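Local coordinates for protein TetR transcriptional regulator (Chloroflexus aurantiacus, PDB 3QBM) that probably binds DNA through a helix-turn-helix motif as a TetR-family transcriptional regulator, and binds magnesium ions, at residues 74-87 with 134-148. Residues are numbered along the deposited sequence; the frame is centred on the assembly and turned at random.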
loop_
_atom_site.group_PDB
_atom_site.type_symbol
_atom_site.label_atom_id
_atom_site.label_comp_id
_atom_site.label_asym_id
_atom_site.label_seq_id
_atom_site.Cartn_x
_atom_site.Cartn_y
_atom_site.Cartn_z
ATOM N N LEU A 74 -18.550 -10.057 -8.241
ATOM C CA LEU A 74 -19.031 -9.253 -9.363
ATOM C C LEU A 74 -20.129 -9.923 -10.171
ATOM O O LEU A 74 -20.793 -9.270 -10.989
ATOM C CB LEU A 74 -17.875 -8.831 -10.280
ATOM C CG LEU A 74 -17.208 -7.493 -9.915
ATOM C CD1 LEU A 74 -16.830 -7.403 -8.476
ATOM C CD2 LEU A 74 -16.027 -7.219 -10.834
ATOM N N ALA A 75 -20.347 -11.202 -9.914
ATOM C CA ALA A 75 -21.281 -11.979 -10.704
ATOM C C ALA A 75 -22.733 -11.628 -10.425
ATOM O O ALA A 75 -23.147 -11.438 -9.277
ATOM C CB ALA A 75 -21.068 -13.470 -10.462
ATOM N N GLY A 76 -23.480 -11.468 -11.511
ATOM C CA GLY A 76 -24.924 -11.387 -11.454
ATOM C C GLY A 76 -25.621 -10.075 -11.243
ATOM O O GLY A 76 -26.792 -10.098 -10.940
ATOM N N HIS A 77 -24.919 -8.944 -11.350
ATOM C CA HIS A 77 -25.544 -7.641 -11.160
ATOM C C HIS A 77 -26.308 -7.226 -12.445
ATOM O O HIS A 77 -25.981 -7.646 -13.558
ATOM C CB HIS A 77 -24.515 -6.584 -10.728
ATOM C CG HIS A 77 -23.935 -6.849 -9.375
ATOM N ND1 HIS A 77 -24.560 -6.465 -8.211
ATOM C CD2 HIS A 77 -22.813 -7.503 -9.000
ATOM C CE1 HIS A 77 -23.839 -6.857 -7.177
ATOM N NE2 HIS A 77 -22.791 -7.514 -7.629
ATOM N N LYS A 78 -27.334 -6.417 -12.272
ATOM C CA LYS A 78 -28.234 -6.065 -13.372
ATOM C C LYS A 78 -27.909 -4.708 -14.009
ATOM O O LYS A 78 -28.553 -4.355 -14.992
ATOM C CB LYS A 78 -29.711 -6.073 -12.906
ATOM C CG LYS A 78 -30.052 -5.073 -11.788
ATOM C CD LYS A 78 -31.469 -5.249 -11.257
ATOM C CE LYS A 78 -31.717 -4.374 -10.025
ATOM N NZ LYS A 78 -33.037 -4.710 -9.375
ATOM N N HIS A 79 -26.926 -3.987 -13.447
ATOM C CA HIS A 79 -26.516 -2.642 -13.896
ATOM C C HIS A 79 -25.013 -2.540 -13.716
ATOM O O HIS A 79 -24.449 -3.048 -12.720
ATOM C CB HIS A 79 -27.217 -1.613 -13.035
ATOM C CG HIS A 79 -27.152 -0.213 -13.533
ATOM N ND1 HIS A 79 -26.020 0.558 -13.421
ATOM C CD2 HIS A 79 -28.112 0.592 -14.041
ATOM C CE1 HIS A 79 -26.273 1.770 -13.869
ATOM N NE2 HIS A 79 -27.531 1.813 -14.264
ATOM N N THR A 80 -24.346 -1.915 -14.692
ATOM C CA THR A 80 -22.893 -1.855 -14.706
ATOM C C THR A 80 -22.332 -1.058 -13.538
ATOM O O THR A 80 -21.225 -1.314 -13.081
ATOM C CB THR A 80 -22.319 -1.247 -16.020
ATOM O OG1 THR A 80 -22.906 0.034 -16.255
ATOM C CG2 THR A 80 -22.545 -2.217 -17.239
ATOM N N VAL A 81 -23.084 -0.075 -13.064
ATOM C CA VAL A 81 -22.653 0.666 -11.899
ATOM C C VAL A 81 -22.707 -0.208 -10.643
ATOM O O VAL A 81 -21.783 -0.157 -9.806
ATOM C CB VAL A 81 -23.397 1.999 -11.783
ATOM C CG1 VAL A 81 -23.155 2.716 -10.419
ATOM C CG2 VAL A 81 -22.959 2.927 -12.963
ATOM N N ASP A 82 -23.752 -1.025 -10.526
ATOM C CA ASP A 82 -23.854 -1.980 -9.417
ATOM C C ASP A 82 -22.635 -2.880 -9.426
ATOM O O ASP A 82 -22.086 -3.180 -8.374
ATOM C CB ASP A 82 -25.133 -2.818 -9.493
ATOM C CG ASP A 82 -26.406 -1.992 -9.295
ATOM O OD1 ASP A 82 -26.336 -0.824 -8.922
ATOM O OD2 ASP A 82 -27.485 -2.529 -9.530
ATOM N N THR A 83 -22.224 -3.336 -10.607
ATOM C CA THR A 83 -21.065 -4.185 -10.733
ATOM C C THR A 83 -19.778 -3.479 -10.324
ATOM O O THR A 83 -18.935 -4.043 -9.606
ATOM C CB THR A 83 -20.901 -4.717 -12.184
ATOM O OG1 THR A 83 -22.168 -5.190 -12.655
ATOM C CG2 THR A 83 -19.856 -5.809 -12.187
ATOM N N ILE A 84 -19.642 -2.216 -10.708
ATOM C CA ILE A 84 -18.439 -1.471 -10.330
ATOM C C ILE A 84 -18.401 -1.248 -8.794
ATOM O O ILE A 84 -17.369 -1.398 -8.165
ATOM C CB ILE A 84 -18.302 -0.145 -11.095
ATOM C CG1 ILE A 84 -18.004 -0.440 -12.567
ATOM C CG2 ILE A 84 -17.125 0.634 -10.547
ATOM C CD1 ILE A 84 -18.267 0.754 -13.527
ATOM N N ILE A 85 -19.535 -0.932 -8.212
ATOM C CA ILE A 85 -19.613 -0.748 -6.758
ATOM C C ILE A 85 -19.356 -2.106 -6.018
ATOM O O ILE A 85 -18.775 -2.137 -4.953
ATOM C CB ILE A 85 -20.971 -0.077 -6.394
ATOM C CG1 ILE A 85 -21.007 1.344 -6.921
ATOM C CG2 ILE A 85 -21.220 -0.118 -4.870
ATOM C CD1 ILE A 85 -22.276 2.112 -6.623
ATOM N N ALA A 86 -19.718 -3.223 -6.628
ATOM C CA ALA A 86 -19.467 -4.541 -6.029
ATOM C C ALA A 86 -17.968 -4.805 -6.002
ATOM O O ALA A 86 -17.471 -5.497 -5.115
ATOM C CB ALA A 86 -20.207 -5.639 -6.794
ATOM N N PHE A 87 -17.237 -4.253 -6.973
ATOM C CA PHE A 87 -15.753 -4.312 -6.937
ATOM C C PHE A 87 -15.201 -3.613 -5.675
ATOM O O PHE A 87 -14.324 -4.156 -4.981
ATOM C CB PHE A 87 -15.197 -3.699 -8.217
ATOM C CG PHE A 87 -13.716 -3.813 -8.376
ATOM C CD1 PHE A 87 -12.870 -2.841 -7.839
ATOM C CD2 PHE A 87 -13.163 -4.866 -9.080
ATOM C CE1 PHE A 87 -11.480 -2.916 -7.998
ATOM C CE2 PHE A 87 -11.752 -4.946 -9.238
ATOM C CZ PHE A 87 -10.938 -3.975 -8.709
ATOM N N THR A 134 -11.092 -5.182 -16.327
ATOM C CA THR A 134 -12.452 -5.434 -15.786
ATOM C C THR A 134 -13.289 -4.175 -15.689
ATOM O O THR A 134 -14.423 -4.116 -16.170
ATOM C CB THR A 134 -12.371 -6.138 -14.402
ATOM O OG1 THR A 134 -11.888 -7.456 -14.641
ATOM C CG2 THR A 134 -13.767 -6.256 -13.705
ATOM N N ILE A 135 -12.706 -3.164 -15.078
ATOM C CA ILE A 135 -13.374 -1.889 -14.896
ATOM C C ILE A 135 -13.573 -1.199 -16.278
ATOM O O ILE A 135 -14.637 -0.659 -16.534
ATOM C CB ILE A 135 -12.608 -1.047 -13.814
ATOM C CG1 ILE A 135 -12.616 -1.795 -12.471
ATOM C CG2 ILE A 135 -13.211 0.360 -13.654
ATOM C CD1 ILE A 135 -11.698 -1.214 -11.391
ATOM N N ARG A 136 -12.580 -1.241 -17.174
ATOM C CA ARG A 136 -12.751 -0.635 -18.495
ATOM C C ARG A 136 -13.906 -1.304 -19.265
ATOM O O ARG A 136 -14.697 -0.630 -19.921
ATOM C CB ARG A 136 -11.449 -0.674 -19.300
ATOM C CG ARG A 136 -10.361 0.261 -18.761
ATOM C CD ARG A 136 -9.179 0.409 -19.730
ATOM N NE ARG A 136 -8.629 -0.872 -20.163
ATOM C CZ ARG A 136 -7.539 -1.436 -19.654
ATOM N NH1 ARG A 136 -6.859 -0.842 -18.699
ATOM N NH2 ARG A 136 -7.122 -2.592 -20.116
ATOM N N THR A 137 -13.990 -2.619 -19.176
ATOM C CA THR A 137 -15.047 -3.345 -19.889
ATOM C C THR A 137 -16.404 -2.937 -19.367
ATOM O O THR A 137 -17.314 -2.710 -20.134
ATOM C CB THR A 137 -14.838 -4.853 -19.781
ATOM O OG1 THR A 137 -13.568 -5.162 -20.366
ATOM C CG2 THR A 137 -15.899 -5.632 -20.537
ATOM N N LEU A 138 -16.525 -2.813 -18.053
ATOM C CA LEU A 138 -17.776 -2.382 -17.452
ATOM C C LEU A 138 -18.154 -0.956 -17.819
ATOM O O LEU A 138 -19.331 -0.660 -18.120
ATOM C CB LEU A 138 -17.703 -2.566 -15.950
ATOM C CG LEU A 138 -17.714 -4.003 -15.437
ATOM C CD1 LEU A 138 -17.243 -3.997 -13.980
ATOM C CD2 LEU A 138 -19.135 -4.650 -15.551
ATOM N N VAL A 139 -17.164 -0.065 -17.833
ATOM C CA VAL A 139 -17.443 1.290 -18.200
ATOM C C VAL A 139 -17.907 1.371 -19.654
ATOM O O VAL A 139 -18.905 1.997 -19.919
ATOM C CB VAL A 139 -16.238 2.222 -17.927
ATOM C CG1 VAL A 139 -16.460 3.593 -18.626
ATOM C CG2 VAL A 139 -16.000 2.331 -16.389
ATOM N N GLN A 140 -17.226 0.723 -20.595
ATOM C CA GLN A 140 -17.699 0.775 -21.991
ATOM C C GLN A 140 -19.058 0.105 -22.138
ATOM O O GLN A 140 -19.902 0.572 -22.899
ATOM C CB GLN A 140 -16.711 0.196 -23.013
ATOM C CG GLN A 140 -17.213 0.272 -24.471
ATOM C CD GLN A 140 -17.755 1.675 -24.895
ATOM O OE1 GLN A 140 -17.010 2.666 -24.889
ATOM N NE2 GLN A 140 -19.059 1.747 -25.270
ATOM N N THR A 141 -19.300 -0.984 -21.410
ATOM C CA THR A 141 -20.645 -1.590 -21.454
ATOM C C THR A 141 -21.720 -0.593 -20.979
ATOM O O THR A 141 -22.738 -0.399 -21.626
ATOM C CB THR A 141 -20.680 -2.931 -20.666
ATOM O OG1 THR A 141 -19.866 -3.880 -21.371
ATOM C CG2 THR A 141 -22.059 -3.489 -20.567
ATOM N N GLY A 142 -21.443 0.082 -19.873
ATOM C CA GLY A 142 -22.367 1.020 -19.279
ATOM C C GLY A 142 -22.621 2.183 -20.180
ATOM O O GLY A 142 -23.752 2.657 -20.254
ATOM N N ILE A 143 -21.567 2.650 -20.875
ATOM C CA ILE A 143 -21.726 3.747 -21.820
ATOM C C ILE A 143 -22.634 3.277 -22.939
ATOM O O ILE A 143 -23.568 3.980 -23.280
ATOM C CB ILE A 143 -20.382 4.304 -22.370
ATOM C CG1 ILE A 143 -19.623 5.017 -21.265
ATOM C CG2 ILE A 143 -20.608 5.263 -23.574
ATOM C CD1 ILE A 143 -18.143 5.388 -21.576
ATOM N N ALA A 144 -22.386 2.083 -23.482
ATOM C CA ALA A 144 -23.245 1.556 -24.547
ATOM C C ALA A 144 -24.697 1.455 -24.099
ATOM O O ALA A 144 -25.583 1.645 -24.877
ATOM C CB ALA A 144 -22.741 0.195 -25.030
ATOM N N ARG A 145 -24.938 1.167 -22.818
ATOM C CA ARG A 145 -26.301 0.984 -22.317
ATOM C C ARG A 145 -26.968 2.272 -21.852
ATOM O O ARG A 145 -28.117 2.227 -21.436
ATOM C CB ARG A 145 -26.302 0.025 -21.116
ATOM C CG ARG A 145 -25.982 -1.458 -21.492
ATOM C CD ARG A 145 -25.845 -2.377 -20.307
ATOM N NE ARG A 145 -27.128 -2.572 -19.648
ATOM C CZ ARG A 145 -28.037 -3.467 -20.022
ATOM N NH1 ARG A 145 -27.849 -4.248 -21.073
ATOM N NH2 ARG A 145 -29.167 -3.558 -19.351
ATOM N N GLY A 146 -26.253 3.396 -21.873
ATOM C CA GLY A 146 -26.796 4.631 -21.319
ATOM C C GLY A 146 -26.824 4.640 -19.800
ATOM O O GLY A 146 -27.534 5.435 -19.189
ATOM N N GLU A 147 -26.051 3.754 -19.192
ATOM C CA GLU A 147 -25.958 3.661 -17.728
ATOM C C GLU A 147 -24.823 4.503 -17.176
ATOM O O GLU A 147 -24.844 4.894 -16.009
ATOM C CB GLU A 147 -25.756 2.212 -17.296
ATOM C CG GLU A 147 -26.910 1.322 -17.632
ATOM C CD GLU A 147 -26.655 -0.126 -17.315
ATOM O OE1 GLU A 147 -25.536 -0.508 -17.043
ATOM O OE2 GLU A 147 -27.593 -0.899 -17.382
ATOM N N ILE A 148 -23.833 4.783 -18.002
ATOM C CA ILE A 148 -22.633 5.503 -17.595
ATOM C C ILE A 148 -22.403 6.669 -18.562
ATOM O O ILE A 148 -22.571 6.511 -19.774
ATOM C CB ILE A 148 -21.413 4.561 -17.543
ATOM C CG1 ILE A 148 -21.565 3.622 -16.337
ATOM C CG2 ILE A 148 -20.059 5.372 -17.416
ATOM C CD1 ILE A 148 -20.429 2.608 -16.150
#
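E147 OE1 accepts two bonds from T80, the first residue of helix 80-92. T80 N reaches it from above the carboxylate plane (3.0 Å, nearly straight). T80 OG1 meets the same E147 OE1 nearly along the C-O axis, at 2.8 Å. Threonine suits position 80 because chi1 of 54° sets OG1 between the backbone N and the carbonyl carbon, within reach of the same oxygen as its own N-H, while CG2 packs on T141 CG2. A carboxylate beside the start of a helix is probably also favoured by the helix dipole. Its other oxygen, OE2, takes R145 NE in a salt bridge. The H79 ring lies flat against the E147 carboxylate, the planes 8° apart, with CD 3.6 Å above the ring centre. H79 is the N-cap: its ND1 accepts from V81 N, close to the ring plane; NE2 hydrogen-bonds to A199 O. An alanine in place of E147 would probably leave T80 N and OG1 without their shared acceptor, R145 without its salt-bridge mate and the H79 ring without the carboxylate stacked on it. G142 lets the segments come close, its CA 3.2 Å from T80 OG1, where a CB would clash.

Farther along, the helices run antiparallel (159°). Apolar, branched I84 and L138 suit this interface: they slide past each other in opposite directions, I84 CG1 against L138 CD1, while I84 CD1 reaches on to V139 CG2 and I148 CD1. T83 CG2 lies across the L138 methyls. In one of two I135 conformers, CD1 sits over a face of F87, a CH-pi contact.

The pair lies in the helical C-terminal domain of the TetR fold: helix 154-175 meets I84, F87 and V139, helix 179-196 packs on V81 and I148, and F70 stacks on the F87 ring while W131 meets it edge-to-face.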